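Local coordinates for protein AlyGC (Glaciecola chathamensis, PDB 5GKD) that cleaves the polysaccharide alginate as a lyase of polysaccharide lyase family 6, probably by calcium-assisted beta-elimination, at residues T107-D112 with D136-V141; I111-N116 with G142-G147; K146-A151 with T184-T189. One frame throughout, in Å; residues are numbered along the deposited sequence.

Contact 1 (T107-D112 with D136-V141); sequences TQVVID and DHNHLV
Two successive rungs of a parallel beta-helix, the fold of the pectate-lyase-like clan, meet where strand 109-112 lies in register beside strand 139-141, their axes 4.7 Å apart and only 4° from parallel. Val110 pairs with His139, Ile111 with Leu140 and Asp112 with Val141, and the ladder runs through His139 N to Val109 O, Ile111 N to His139 O (2.8 Å) and Val141 N to Ile111 O. Like stacks on like along the inner face: CD2 of Leu140 lies against CB and CG1 of Ile111, the latter at 3.6 Å, as the two aliphatic chains run side by side. On the other face Val110 runs alongside His139, CG2 near its CB and CG1 near its CD2. The corner at Gln108 interrupts the ladder, and Asn138 spans the break: its CG is turned beside its own backbone N (chi1 -61°), which brings OD1 within 2.8 Å of Val109 N, a nearly straight bond lying in the carbonyl plane. Asparagine suits this corner because its amide has a second end, and ND2 bonds to Val106 O. Before the turn, Thr107 OG1 sits 2.8 Å from Asp136 OD2, with Asp136 O also near. The same OD2 accepts a bond from His137 ND1 on its anti lone pair, while OD1 forms a salt bridge with Arg105. Strand 73-81 continues the ladder beyond 107-112; Ile111 packs on strands 89-92 and 124-128 and Leu140 on Val126 of the latter, whereas Tyr427 reaches both Asp112 OD2 and the His139 ring.

Contact 2 (I111-N116 with G142-G147); sequences IDNFSN and GKRNKG
Gly142 opens the second segment beside Asn113, just past the last beta pairs of two neighbouring coils of the beta-helix; Gly142 CA lies 4.5 Å from Asn113 CA. Its phi is positive, and a CB here would run into Asn113 ND2, so glycine fits for two reasons. Lys143 turns its side chain from Ser115 and its neighbours, and its ammonium draws in its own loop: NZ bonds to Gly147 O, Asn145 OD1 and Asn145 O, and makes a salt bridge with Asp123. Arg144 makes both of the direct hydrogen bonds across the contact. Its backbone N donates to Ser115 OG at 3.1 Å; the hydroxyl sits beside the serine's own backbone N (chi1 -65°), and CG of Arg144 also packs against Ser115 CB. The arginine chain then bends at chi2 and chi3, returning NH1 to Asn113 OD1 at 2.7 Å. That donor lies in the carbonyl plane of the amide, although the amide and guanidinium planes are 49° apart and the N-H is well off straight at 134°. The other end of the amide is fixed too, since Asn113 ND2 points almost directly at Asp112 OD1, 2.9 Å away. Asn145 then lays ND2 near Asn116 CB, its amide nitrogen being held by Asp123 and Glu121, while its OD1 is linked by one water to Asn116 N. Replacing Asn113 with a leucine would probably leave Arg144 NH1 without this acceptor and the guanidinium more likely to swing. The amide thus bridges the Asp112 carboxylate and Arg144, donating to one and accepting from the other, an interaction that may partly offset the nearness of the like-charged Arg541.

Contact 3 (K146-A151 with T184-T189); sequences KGVTMA and TLRIGT
Arg186 buries the most surface in this contact between neighbouring rungs of the beta-helix, where strand 150-152 runs parallel to strand 185-188. Its CG is anti to the backbone N (chi1 178°), and a bend at chi3 folds the guanidinium back over Ala151, whose CB lies 3.7 Å from NH2. Val148 CG1 touches the same face near its rim, 4.0 Å from NH1, while Thr189 OG1 lies over the opposite one. Small and branched apolar residues suit the place, since a flat cation can lie on methyl groups without needing a polar partner from them. At the backbone of Arg186, N donates to Met150 O at 2.9 Å, in the carbonyl plane. Thr184 comes next in buried area, though chiefly through its main chain: its O accepts from Met150 N at 3.0 Å, with the donor tilted 32° from the carbonyl plane, and also faces Thr149 CB. The two threonine hydroxyls are bridged by one water, and Thr149 OG1 has a second partner in Arg174. Val148 ranks third; its CG2 packs beside Arg186 CB at 3.8 Å, its side chain crossing that of the arginine at about a right angle. Met150 and Leu185 project together from the other face, where Val126 and Val201 add apolar cover. Backbone bonds therefore set the register, while Ala151 and Val148 give one face of the guanidinium an apolar bed; the side chain of Arg186 comes to about 8 Å from the calcium ion bound by Asn180, Glu183, Glu212 and Glu214, and its positive charge may influence the electrostatics of that neighbourhood.

From the N terminus, strand 105-112 comes first and serves contacts 1 and 2, which share Ile111 and Asp112. One turn of the coil later the chain returns at 136-141 to close contact 1, and it runs straight on into 142-147 for contact 2, where Val141 O probably accepts a bond from Asn113 N. These two loops overlap in stagger, contact 2 starting and ending later, so neither encloses the other. Contact 2 ends on Lys146 and Gly147, with which contact 3 begins; its loop closes a further turn on, at 184-189. Contacts 1 and 3 are thus in series, on different faces of the beta-helix, meeting inside it where Leu140 packs against Thr149. Together they join three successive coils.

Contact 1 (T107-D112 with D136-V141)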
ATOM      1  N   THR A 107     -18.178  12.460 -31.497  1.00 17.78           N
ATOM      2  CA  THR A 107     -18.404  13.890 -31.371  1.00 18.32           C
ATOM      3  C   THR A 107     -19.381  14.145 -30.233  1.00 22.50           C
ATOM      4  O   THR A 107     -20.301  13.363 -30.008  1.00 21.52           O
ATOM      5  CB  THR A 107     -18.930  14.510 -32.683  1.00 19.27           C
ATOM      6  OG1 THR A 107     -19.112  15.925 -32.528  1.00 19.49           O
ATOM      7  CG2 THR A 107     -20.261  13.861 -33.113  1.00 20.42           C
ATOM      8  N   GLN A 108     -19.142  15.216 -29.485  1.00 16.95           N
ATOM      9  CA  GLN A 108     -20.052  15.626 -28.432  1.00 19.42           C
ATOM     10  C   GLN A 108     -20.217  14.533 -27.382  1.00 19.80           C
ATOM     11  O   GLN A 108     -21.328  14.209 -26.957  1.00 21.33           O
ATOM     12  CB  GLN A 108     -21.410  16.045 -29.011  1.00 17.08           C
ATOM     13  CG  GLN A 108     -21.343  17.248 -29.958  1.00 20.44           C
ATOM     14  CD  GLN A 108     -22.702  17.900 -30.160  1.00 23.02           C
ATOM     15  OE1 GLN A 108     -23.391  18.188 -29.201  1.00 23.74           O
ATOM     16  NE2 GLN A 108     -23.081  18.132 -31.407  1.00 21.83           N
ATOM     17  N   VAL A 109     -19.106  13.954 -26.951  1.00 21.27           N
ATOM     18  CA  VAL A 109     -19.177  13.121 -25.766  1.00 18.85           C
ATOM     19  C   VAL A 109     -18.244  13.666 -24.695  1.00 19.28           C
ATOM     20  O   VAL A 109     -17.169  14.214 -24.965  1.00 17.11           O
ATOM     21  CB  VAL A 109     -18.937  11.613 -26.024  1.00 20.91           C
ATOM     22  CG1 VAL A 109     -18.999  11.253 -27.476  1.00 18.23           C
ATOM     23  CG2 VAL A 109     -17.715  11.075 -25.313  1.00 19.26           C
ATOM     24  N   VAL A 110     -18.708  13.531 -23.458  1.00 17.71           N
ATOM     25  CA  VAL A 110     -18.044  14.026 -22.269  1.00 15.22           C
ATOM     26  C   VAL A 110     -17.439  12.836 -21.539  1.00 17.49           C
ATOM     27  O   VAL A 110     -18.103  11.808 -21.363  1.00 16.65           O
ATOM     28  CB  VAL A 110     -19.035  14.765 -21.351  1.00 14.91           C
ATOM     29  CG1 VAL A 110     -18.369  15.161 -20.057  1.00 14.12           C
ATOM     30  CG2 VAL A 110     -19.657  15.964 -22.051  1.00 14.55           C
ATOM     31  N   ILE A 111     -16.198  12.977 -21.094  1.00 15.47           N
ATOM     32  CA  ILE A 111     -15.633  12.102 -20.081  1.00 16.78           C
ATOM     33  C   ILE A 111     -15.199  12.985 -18.923  1.00 18.72           C
ATOM     34  O   ILE A 111     -14.314  13.833 -19.083  1.00 17.06           O
ATOM     35  CB  ILE A 111     -14.456  11.274 -20.606  1.00 18.69           C
ATOM     36  CG1 ILE A 111     -14.873  10.488 -21.856  1.00 14.61           C
ATOM     37  CG2 ILE A 111     -13.939  10.373 -19.479  1.00 16.50           C
ATOM     38  CD1 ILE A 111     -13.779   9.593 -22.430  1.00 15.01           C
ATOM     39  N   ASP A 112     -15.815  12.782 -17.761  1.00 19.11           N
ATOM     40  CA  ASP A 112     -15.690  13.691 -16.622  1.00 16.20           C
ATOM     41  C   ASP A 112     -15.255  12.884 -15.406  1.00 18.15           C
ATOM     42  O   ASP A 112     -16.064  12.175 -14.793  1.00 18.24           O
ATOM     43  CB  ASP A 112     -17.017  14.405 -16.371  1.00 18.40           C
ATOM     44  CG  ASP A 112     -16.937  15.410 -15.254  1.00 18.93           C
ATOM     45  OD1 ASP A 112     -15.901  15.485 -14.579  1.00 22.91           O
ATOM     46  OD2 ASP A 112     -17.928  16.127 -15.038  1.00 24.87           O
ATOM     47  N   ASP A 136     -14.046  15.041 -32.352  1.00 17.98           N
ATOM     48  CA  ASP A 136     -14.308  16.475 -32.372  1.00 19.23           C
ATOM     49  C   ASP A 136     -15.418  16.877 -31.406  1.00 20.60           C
ATOM     50  O   ASP A 136     -16.321  16.095 -31.105  1.00 19.20           O
ATOM     51  CB  ASP A 136     -14.693  16.938 -33.779  1.00 16.74           C
ATOM     52  CG  ASP A 136     -16.048  16.407 -34.194  1.00 20.60           C
ATOM     53  OD1 ASP A 136     -16.094  15.268 -34.675  1.00 22.43           O
ATOM     54  OD2 ASP A 136     -17.068  17.107 -34.013  1.00 22.66           O
ATOM     55  N   HIS A 137     -15.345  18.135 -30.943  1.00 20.28           N
ATOM     56  CA  HIS A 137     -16.350  18.727 -30.057  1.00 16.06           C
ATOM     57  C   HIS A 137     -16.609  17.844 -28.836  1.00 20.73           C
ATOM     58  O   HIS A 137     -17.732  17.730 -28.350  1.00 18.36           O
ATOM     59  CB  HIS A 137     -17.656  19.034 -30.811  1.00 18.05           C
ATOM     60  CG  HIS A 137     -17.502  20.077 -31.886  1.00 22.74           C
ATOM     61  ND1 HIS A 137     -17.131  19.770 -33.182  1.00 21.13           N
ATOM     62  CD2 HIS A 137     -17.643  21.427 -31.848  1.00 18.81           C
ATOM     63  CE1 HIS A 137     -17.058  20.881 -33.895  1.00 17.61           C
ATOM     64  NE2 HIS A 137     -17.362  21.899 -33.111  1.00 24.26           N
ATOM     65  N   ASN A 138     -15.553  17.231 -28.314  1.00 20.95           N
ATOM     66  CA  ASN A 138     -15.656  16.434 -27.102  1.00 20.61           C
ATOM     67  C   ASN A 138     -15.120  17.216 -25.897  1.00 19.66           C
ATOM     68  O   ASN A 138     -14.553  18.309 -26.025  1.00 16.57           O
ATOM     69  CB  ASN A 138     -14.932  15.096 -27.288  1.00 15.85           C
ATOM     70  CG  ASN A 138     -15.528  14.282 -28.405  1.00 19.89           C
ATOM     71  OD1 ASN A 138     -16.700  13.892 -28.347  1.00 20.86           O
ATOM     72  ND2 ASN A 138     -14.740  14.027 -29.444  1.00 18.57           N
ATOM     73  N   HIS A 139     -15.318  16.639 -24.712  1.00 16.43           N
ATOM     74  CA  HIS A 139     -15.078  17.339 -23.447  1.00 15.89           C
ATOM     75  C   HIS A 139     -14.486  16.324 -22.469  1.00 20.90           C
ATOM     76  O   HIS A 139     -15.216  15.490 -21.918  1.00 19.01           O
ATOM     77  CB  HIS A 139     -16.388  17.944 -22.952  1.00 18.40           C
ATOM     78  CG  HIS A 139     -16.324  18.614 -21.614  1.00 18.02           C
ATOM     79  ND1 HIS A 139     -16.904  19.844 -21.382  1.00 18.40           N
ATOM     80  CD2 HIS A 139     -15.826  18.203 -20.423  1.00 15.44           C
ATOM     81  CE1 HIS A 139     -16.733  20.179 -20.116  1.00 18.84           C
ATOM     82  NE2 HIS A 139     -16.090  19.195 -19.510  1.00 18.82           N
ATOM     83  N   LEU A 140     -13.166  16.390 -22.266  1.00 18.88           N
ATOM     84  CA  LEU A 140     -12.431  15.460 -21.417  1.00 17.69           C
ATOM     85  C   LEU A 140     -11.791  16.221 -20.267  1.00 18.96           C
ATOM     86  O   LEU A 140     -10.874  17.020 -20.484  1.00 19.73           O
ATOM     87  CB  LEU A 140     -11.352  14.725 -22.203  1.00 16.26           C
ATOM     88  CG  LEU A 140     -11.835  14.168 -23.534  1.00 17.41           C
ATOM     89  CD1 LEU A 140     -10.703  13.475 -24.267  1.00 21.84           C
ATOM     90  CD2 LEU A 140     -12.986  13.207 -23.264  1.00 17.93           C
ATOM     91  N   VAL A 141     -12.214  15.923 -19.044  1.00 16.65           N
ATOM     92  CA  VAL A 141     -11.719  16.649 -17.887  1.00 17.25           C
ATOM     93  C   VAL A 141     -11.461  15.689 -16.731  1.00 19.53           C
ATOM     94  O   VAL A 141     -12.218  14.739 -16.500  1.00 20.51           O
ATOM     95  CB  VAL A 141     -12.702  17.767 -17.477  1.00 18.45           C
ATOM     96  CG1 VAL A 141     -14.059  17.176 -17.112  1.00 15.42           C
ATOM     97  CG2 VAL A 141     -12.118  18.588 -16.362  1.00 17.28           C
TER

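Contact 2 (I111-N116 with G142-G147)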
ATOM      1  N   ILE A 111     -16.198  12.977 -21.094  1.00 15.47           N
ATOM      2  CA  ILE A 111     -15.633  12.102 -20.081  1.00 16.78           C
ATOM      3  C   ILE A 111     -15.199  12.985 -18.923  1.00 18.72           C
ATOM      4  O   ILE A 111     -14.314  13.833 -19.083  1.00 17.06           O
ATOM      5  CB  ILE A 111     -14.456  11.274 -20.606  1.00 18.69           C
ATOM      6  CG1 ILE A 111     -14.873  10.488 -21.856  1.00 14.61           C
ATOM      7  CG2 ILE A 111     -13.939  10.373 -19.479  1.00 16.50           C
ATOM      8  CD1 ILE A 111     -13.779   9.593 -22.430  1.00 15.01           C
ATOM      9  N   ASP A 112     -15.815  12.782 -17.761  1.00 19.11           N
ATOM     10  CA  ASP A 112     -15.690  13.691 -16.622  1.00 16.20           C
ATOM     11  C   ASP A 112     -15.255  12.884 -15.406  1.00 18.15           C
ATOM     12  O   ASP A 112     -16.064  12.175 -14.793  1.00 18.24           O
ATOM     13  CB  ASP A 112     -17.017  14.405 -16.371  1.00 18.40           C
ATOM     14  CG  ASP A 112     -16.937  15.410 -15.254  1.00 18.93           C
ATOM     15  OD1 ASP A 112     -15.901  15.485 -14.579  1.00 22.91           O
ATOM     16  OD2 ASP A 112     -17.928  16.127 -15.038  1.00 24.87           O
ATOM     17  N   ASN A 113     -13.975  12.985 -15.070  1.00 16.33           N
ATOM     18  CA  ASN A 113     -13.439  12.384 -13.858  1.00 17.75           C
ATOM     19  C   ASN A 113     -13.755  10.893 -13.768  1.00 19.61           C
ATOM     20  O   ASN A 113     -14.026  10.360 -12.693  1.00 20.86           O
ATOM     21  CB  ASN A 113     -13.943  13.131 -12.620  1.00 19.41           C
ATOM     22  CG  ASN A 113     -13.106  14.353 -12.331  1.00 21.83           C
ATOM     23  OD1 ASN A 113     -12.085  14.263 -11.656  1.00 20.39           O
ATOM     24  ND2 ASN A 113     -13.503  15.490 -12.888  1.00 18.34           N
ATOM     25  N   PHE A 114     -13.685  10.219 -14.910  1.00 18.20           N
ATOM     26  CA  PHE A 114     -13.875   8.774 -15.068  1.00 17.02           C
ATOM     27  C   PHE A 114     -12.585   8.007 -14.775  1.00 18.84           C
ATOM     28  O   PHE A 114     -12.126   7.189 -15.580  1.00 18.67           O
ATOM     29  CB  PHE A 114     -14.356   8.513 -16.493  1.00 15.80           C
ATOM     30  CG  PHE A 114     -15.180   7.281 -16.669  1.00 18.16           C
ATOM     31  CD1 PHE A 114     -16.462   7.211 -16.146  1.00 18.34           C
ATOM     32  CD2 PHE A 114     -14.713   6.231 -17.434  1.00 15.42           C
ATOM     33  CE1 PHE A 114     -17.245   6.090 -16.353  1.00 19.21           C
ATOM     34  CE2 PHE A 114     -15.491   5.102 -17.657  1.00 20.49           C
ATOM     35  CZ  PHE A 114     -16.759   5.026 -17.102  1.00 20.57           C
ATOM     36  N   SER A 115     -11.972   8.281 -13.625  1.00 17.45           N
ATOM     37  CA  SER A 115     -10.609   7.841 -13.358  1.00 19.98           C
ATOM     38  C   SER A 115     -10.577   6.528 -12.599  1.00 20.99           C
ATOM     39  O   SER A 115     -11.387   6.295 -11.701  1.00 21.91           O
ATOM     40  CB  SER A 115      -9.839   8.879 -12.538  1.00 20.91           C
ATOM     41  OG  SER A 115      -9.683  10.060 -13.259  1.00 20.18           O
ATOM     42  N   ASN A 116      -9.623   5.686 -12.956  1.00 21.32           N
ATOM     43  CA  ASN A 116      -9.320   4.515 -12.152  1.00 22.72           C
ATOM     44  C   ASN A 116      -9.123   4.910 -10.687  1.00 19.99           C
ATOM     45  O   ASN A 116      -8.570   5.963 -10.410  1.00 19.83           O
ATOM     46  CB  ASN A 116      -8.061   3.836 -12.684  1.00 17.71           C
ATOM     47  CG  ASN A 116      -7.890   2.451 -12.152  1.00 22.29           C
ATOM     48  OD1 ASN A 116      -7.420   2.256 -11.026  1.00 20.71           O
ATOM     49  ND2 ASN A 116      -8.287   1.456 -12.961  1.00 21.98           N
ATOM     50  N   GLY A 142     -10.373  15.932 -16.016  1.00 18.98           N
ATOM     51  CA  GLY A 142     -10.163  15.314 -14.727  1.00 17.08           C
ATOM     52  C   GLY A 142      -9.503  13.951 -14.694  1.00 18.50           C
ATOM     53  O   GLY A 142      -9.728  13.215 -13.737  1.00 17.81           O
ATOM     54  N   LYS A 143      -8.702  13.576 -15.680  1.00 17.05           N
ATOM     55  CA  LYS A 143      -8.008  12.293 -15.575  1.00 19.18           C
ATOM     56  C   LYS A 143      -6.908  12.388 -14.527  1.00 20.15           C
ATOM     57  O   LYS A 143      -6.009  13.223 -14.643  1.00 19.40           O
ATOM     58  CB  LYS A 143      -7.432  11.860 -16.918  1.00 17.11           C
ATOM     59  CG  LYS A 143      -6.821  10.464 -16.887  1.00 17.73           C
ATOM     60  CD  LYS A 143      -6.490   9.978 -18.300  1.00 17.13           C
ATOM     61  CE  LYS A 143      -6.270   8.448 -18.357  1.00 18.55           C
ATOM     62  NZ  LYS A 143      -5.080   7.933 -17.601  1.00 18.92           N
ATOM     63  N   ARG A 144      -6.977  11.540 -13.495  1.00 23.01           N
ATOM     64  CA  ARG A 144      -6.065  11.659 -12.366  1.00 21.53           C
ATOM     65  C   ARG A 144      -4.967  10.609 -12.358  1.00 24.74           C
ATOM     66  O   ARG A 144      -4.019  10.735 -11.578  1.00 21.40           O
ATOM     67  CB  ARG A 144      -6.811  11.572 -11.027  1.00 22.83           C
ATOM     68  CG  ARG A 144      -8.262  11.929 -11.032  1.00 25.74           C
ATOM     69  CD  ARG A 144      -8.572  13.409 -11.207  1.00 24.92           C
ATOM     70  NE  ARG A 144      -8.309  14.228 -10.055  1.00 30.80           N
ATOM     71  CZ  ARG A 144      -9.040  15.274  -9.684  1.00 26.39           C
ATOM     72  NH1 ARG A 144     -10.135  15.637 -10.340  1.00 23.43           N
ATOM     73  NH2 ARG A 144      -8.665  15.947  -8.628  1.00 24.24           N
ATOM     74  N   ASN A 145      -5.066   9.591 -13.191  1.00 21.73           N
ATOM     75  CA  ASN A 145      -4.196   8.436 -13.095  1.00 20.72           C
ATOM     76  C   ASN A 145      -3.225   8.410 -14.261  1.00 20.93           C
ATOM     77  O   ASN A 145      -3.390   9.106 -15.258  1.00 20.93           O
ATOM     78  CB  ASN A 145      -5.018   7.149 -13.075  1.00 18.64           C
ATOM     79  CG  ASN A 145      -5.709   6.897 -14.376  1.00 22.13           C
ATOM     80  OD1 ASN A 145      -6.358   7.791 -14.925  1.00 20.92           O
ATOM     81  ND2 ASN A 145      -5.564   5.673 -14.902  1.00 20.34           N
ATOM     82  N   LYS A 146      -2.209   7.577 -14.118  1.00 18.43           N
ATOM     83  CA  LYS A 146      -1.207   7.417 -15.152  1.00 17.98           C
ATOM     84  C   LYS A 146      -1.825   6.972 -16.481  1.00 18.62           C
ATOM     85  O   LYS A 146      -2.792   6.207 -16.535  1.00 19.70           O
ATOM     86  CB  LYS A 146      -0.155   6.416 -14.684  1.00 18.64           C
ATOM     87  CG  LYS A 146       0.900   6.099 -15.726  1.00 20.68           C
ATOM     88  CD  LYS A 146       2.247   5.841 -15.125  1.00 21.20           C
ATOM     89  CE  LYS A 146       3.291   5.589 -16.197  1.00 27.78           C
ATOM     90  NZ  LYS A 146       4.664   5.737 -15.637  1.00 31.10           N
ATOM     91  N   GLY A 147      -1.244   7.457 -17.567  1.00 19.19           N
ATOM     92  CA  GLY A 147      -1.759   7.092 -18.873  1.00 18.53           C
ATOM     93  C   GLY A 147      -2.203   8.363 -19.566  1.00 22.89           C
ATOM     94  O   GLY A 147      -2.876   9.222 -18.994  1.00 19.27           O
TER
HETATM   95  O   HOH W   1      -8.670   6.638 -15.717  1.00 22.68           O

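Contact 3 (K146-A151 with T184-T189)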
ATOM      1  N   LYS A 146      -2.209   7.577 -14.118  1.00 18.43           N
ATOM      2  CA  LYS A 146      -1.207   7.417 -15.152  1.00 17.98           C
ATOM      3  C   LYS A 146      -1.825   6.972 -16.481  1.00 18.62           C
ATOM      4  O   LYS A 146      -2.792   6.207 -16.535  1.00 19.70           O
ATOM      5  CB  LYS A 146      -0.155   6.416 -14.684  1.00 18.64           C
ATOM      6  CG  LYS A 146       0.900   6.099 -15.726  1.00 20.68           C
ATOM      7  CD  LYS A 146       2.247   5.841 -15.125  1.00 21.20           C
ATOM      8  CE  LYS A 146       3.291   5.589 -16.197  1.00 27.78           C
ATOM      9  NZ  LYS A 146       4.664   5.737 -15.637  1.00 31.10           N
ATOM     10  N   GLY A 147      -1.244   7.457 -17.567  1.00 19.19           N
ATOM     11  CA  GLY A 147      -1.759   7.092 -18.873  1.00 18.53           C
ATOM     12  C   GLY A 147      -2.203   8.363 -19.566  1.00 22.89           C
ATOM     13  O   GLY A 147      -2.876   9.222 -18.994  1.00 19.27           O
ATOM     14  N   VAL A 148      -1.801   8.480 -20.833  1.00 22.62           N
ATOM     15  CA  VAL A 148      -2.192   9.620 -21.645  1.00 20.78           C
ATOM     16  C   VAL A 148      -3.720   9.703 -21.695  1.00 21.50           C
ATOM     17  O   VAL A 148      -4.427   8.692 -21.580  1.00 20.15           O
ATOM     18  CB  VAL A 148      -1.558   9.487 -23.044  1.00 20.00           C
ATOM     19  CG1 VAL A 148      -2.131   8.315 -23.782  1.00 21.55           C
ATOM     20  CG2 VAL A 148      -1.718  10.790 -23.871  1.00 22.55           C
ATOM     21  N   THR A 149      -4.243  10.926 -21.771  1.00 21.49           N
ATOM     22  CA  THR A 149      -5.689  11.067 -21.904  1.00 19.58           C
ATOM     23  C   THR A 149      -6.150  10.552 -23.263  1.00 18.27           C
ATOM     24  O   THR A 149      -7.102   9.771 -23.357  1.00 18.78           O
ATOM     25  CB  THR A 149      -6.109  12.525 -21.691  1.00 19.41           C
ATOM     26  OG1 THR A 149      -5.617  12.975 -20.423  1.00 20.56           O
ATOM     27  CG2 THR A 149      -7.639  12.680 -21.706  1.00 18.21           C
ATOM     28  N   MET A 150      -5.447  10.928 -24.317  1.00 17.90           N
ATOM     29  CA  MET A 150      -5.820  10.542 -25.669  1.00 17.87           C
ATOM     30  C   MET A 150      -4.577  10.247 -26.483  1.00 18.24           C
ATOM     31  O   MET A 150      -3.610  11.007 -26.436  1.00 18.06           O
ATOM     32  CB  MET A 150      -6.610  11.635 -26.368  1.00 17.22           C
ATOM     33  CG  MET A 150      -6.930  11.298 -27.807  1.00 16.92           C
ATOM     34  SD  MET A 150      -8.035  12.502 -28.523  1.00 19.78           S
ATOM     35  CE  MET A 150      -8.446  11.684 -30.062  1.00 15.61           C
ATOM     36  N   ALA A 151      -4.617   9.156 -27.244  1.00 17.93           N
ATOM     37  CA  ALA A 151      -3.496   8.783 -28.084  1.00 17.72           C
ATOM     38  C   ALA A 151      -3.991   8.285 -29.439  1.00 18.86           C
ATOM     39  O   ALA A 151      -5.116   7.802 -29.574  1.00 22.37           O
ATOM     40  CB  ALA A 151      -2.629   7.720 -27.399  1.00 18.13           C
ATOM     41  N   THR A 184      -1.652  14.811 -22.263  1.00 17.64           N
ATOM     42  CA  THR A 184      -3.020  14.980 -22.720  1.00 16.29           C
ATOM     43  C   THR A 184      -3.231  14.330 -24.083  1.00 18.29           C
ATOM     44  O   THR A 184      -4.231  13.644 -24.284  1.00 15.94           O
ATOM     45  CB  THR A 184      -3.384  16.468 -22.745  1.00 19.64           C
ATOM     46  OG1 THR A 184      -3.446  16.956 -21.398  1.00 20.01           O
ATOM     47  CG2 THR A 184      -4.740  16.693 -23.405  1.00 16.97           C
ATOM     48  N   LEU A 185      -2.283  14.491 -25.008  1.00 18.33           N
ATOM     49  CA  LEU A 185      -2.386  13.955 -26.363  1.00 18.34           C
ATOM     50  C   LEU A 185      -1.028  13.390 -26.765  1.00 17.53           C
ATOM     51  O   LEU A 185      -0.025  14.101 -26.721  1.00 16.61           O
ATOM     52  CB  LEU A 185      -2.825  15.054 -27.347  1.00 18.32           C
ATOM     53  CG  LEU A 185      -3.516  14.791 -28.700  1.00 24.24           C
ATOM     54  CD1 LEU A 185      -3.117  15.823 -29.739  1.00 22.83           C
ATOM     55  CD2 LEU A 185      -3.309  13.421 -29.238  1.00 24.43           C
ATOM     56  N   ARG A 186      -0.988  12.127 -27.166  1.00 20.17           N
ATOM     57  CA  ARG A 186       0.216  11.499 -27.695  1.00 16.51           C
ATOM     58  C   ARG A 186      -0.076  10.976 -29.099  1.00 19.04           C
ATOM     59  O   ARG A 186      -1.048  10.247 -29.298  1.00 19.76           O
ATOM     60  CB  ARG A 186       0.669  10.351 -26.797  1.00 18.17           C
ATOM     61  CG  ARG A 186       1.899   9.612 -27.305  1.00 19.30           C
ATOM     62  CD  ARG A 186       2.161   8.367 -26.472  1.00 19.29           C
ATOM     63  NE  ARG A 186       1.319   7.267 -26.927  1.00 19.59           N
ATOM     64  CZ  ARG A 186       0.867   6.286 -26.149  1.00 19.50           C
ATOM     65  NH1 ARG A 186       1.182   6.256 -24.859  1.00 21.59           N
ATOM     66  NH2 ARG A 186       0.099   5.339 -26.660  1.00 15.84           N
ATOM     67  N   ILE A 187       0.755  11.327 -30.072  1.00 18.75           N
ATOM     68  CA  ILE A 187       0.530  10.869 -31.440  1.00 17.56           C
ATOM     69  C   ILE A 187       1.621   9.864 -31.779  1.00 19.84           C
ATOM     70  O   ILE A 187       2.728  10.224 -32.199  1.00 18.71           O
ATOM     71  CB  ILE A 187       0.483  12.024 -32.438  1.00 17.32           C
ATOM     72  CG1 ILE A 187      -0.483  13.092 -31.936  1.00 20.55           C
ATOM     73  CG2 ILE A 187       0.006  11.526 -33.798  1.00 18.37           C
ATOM     74  CD1 ILE A 187      -0.428  14.364 -32.754  1.00 21.05           C
ATOM     75  N   GLY A 188       1.301   8.596 -31.630  1.00 18.02           N
ATOM     76  CA  GLY A 188       2.264   7.562 -31.886  1.00 17.13           C
ATOM     77  C   GLY A 188       3.007   7.169 -30.632  1.00 21.59           C
ATOM     78  O   GLY A 188       2.662   7.526 -29.500  1.00 20.84           O
ATOM     79  N   THR A 189       4.088   6.444 -30.868  1.00 21.27           N
ATOM     80  CA  THR A 189       4.857   5.789 -29.830  1.00 23.45           C
ATOM     81  C   THR A 189       6.267   5.647 -30.384  1.00 25.51           C
ATOM     82  O   THR A 189       6.472   5.713 -31.597  1.00 25.14           O
ATOM     83  CB  THR A 189       4.189   4.447 -29.482  1.00 27.58           C
ATOM     84  OG1 THR A 189       3.875   4.398 -28.082  1.00 31.38           O
ATOM     85  CG2 THR A 189       5.023   3.289 -29.889  1.00 24.50           C
TER
HETATM   86  O   HOH W   2      -5.816  15.724 -20.121  1.00 18.94           O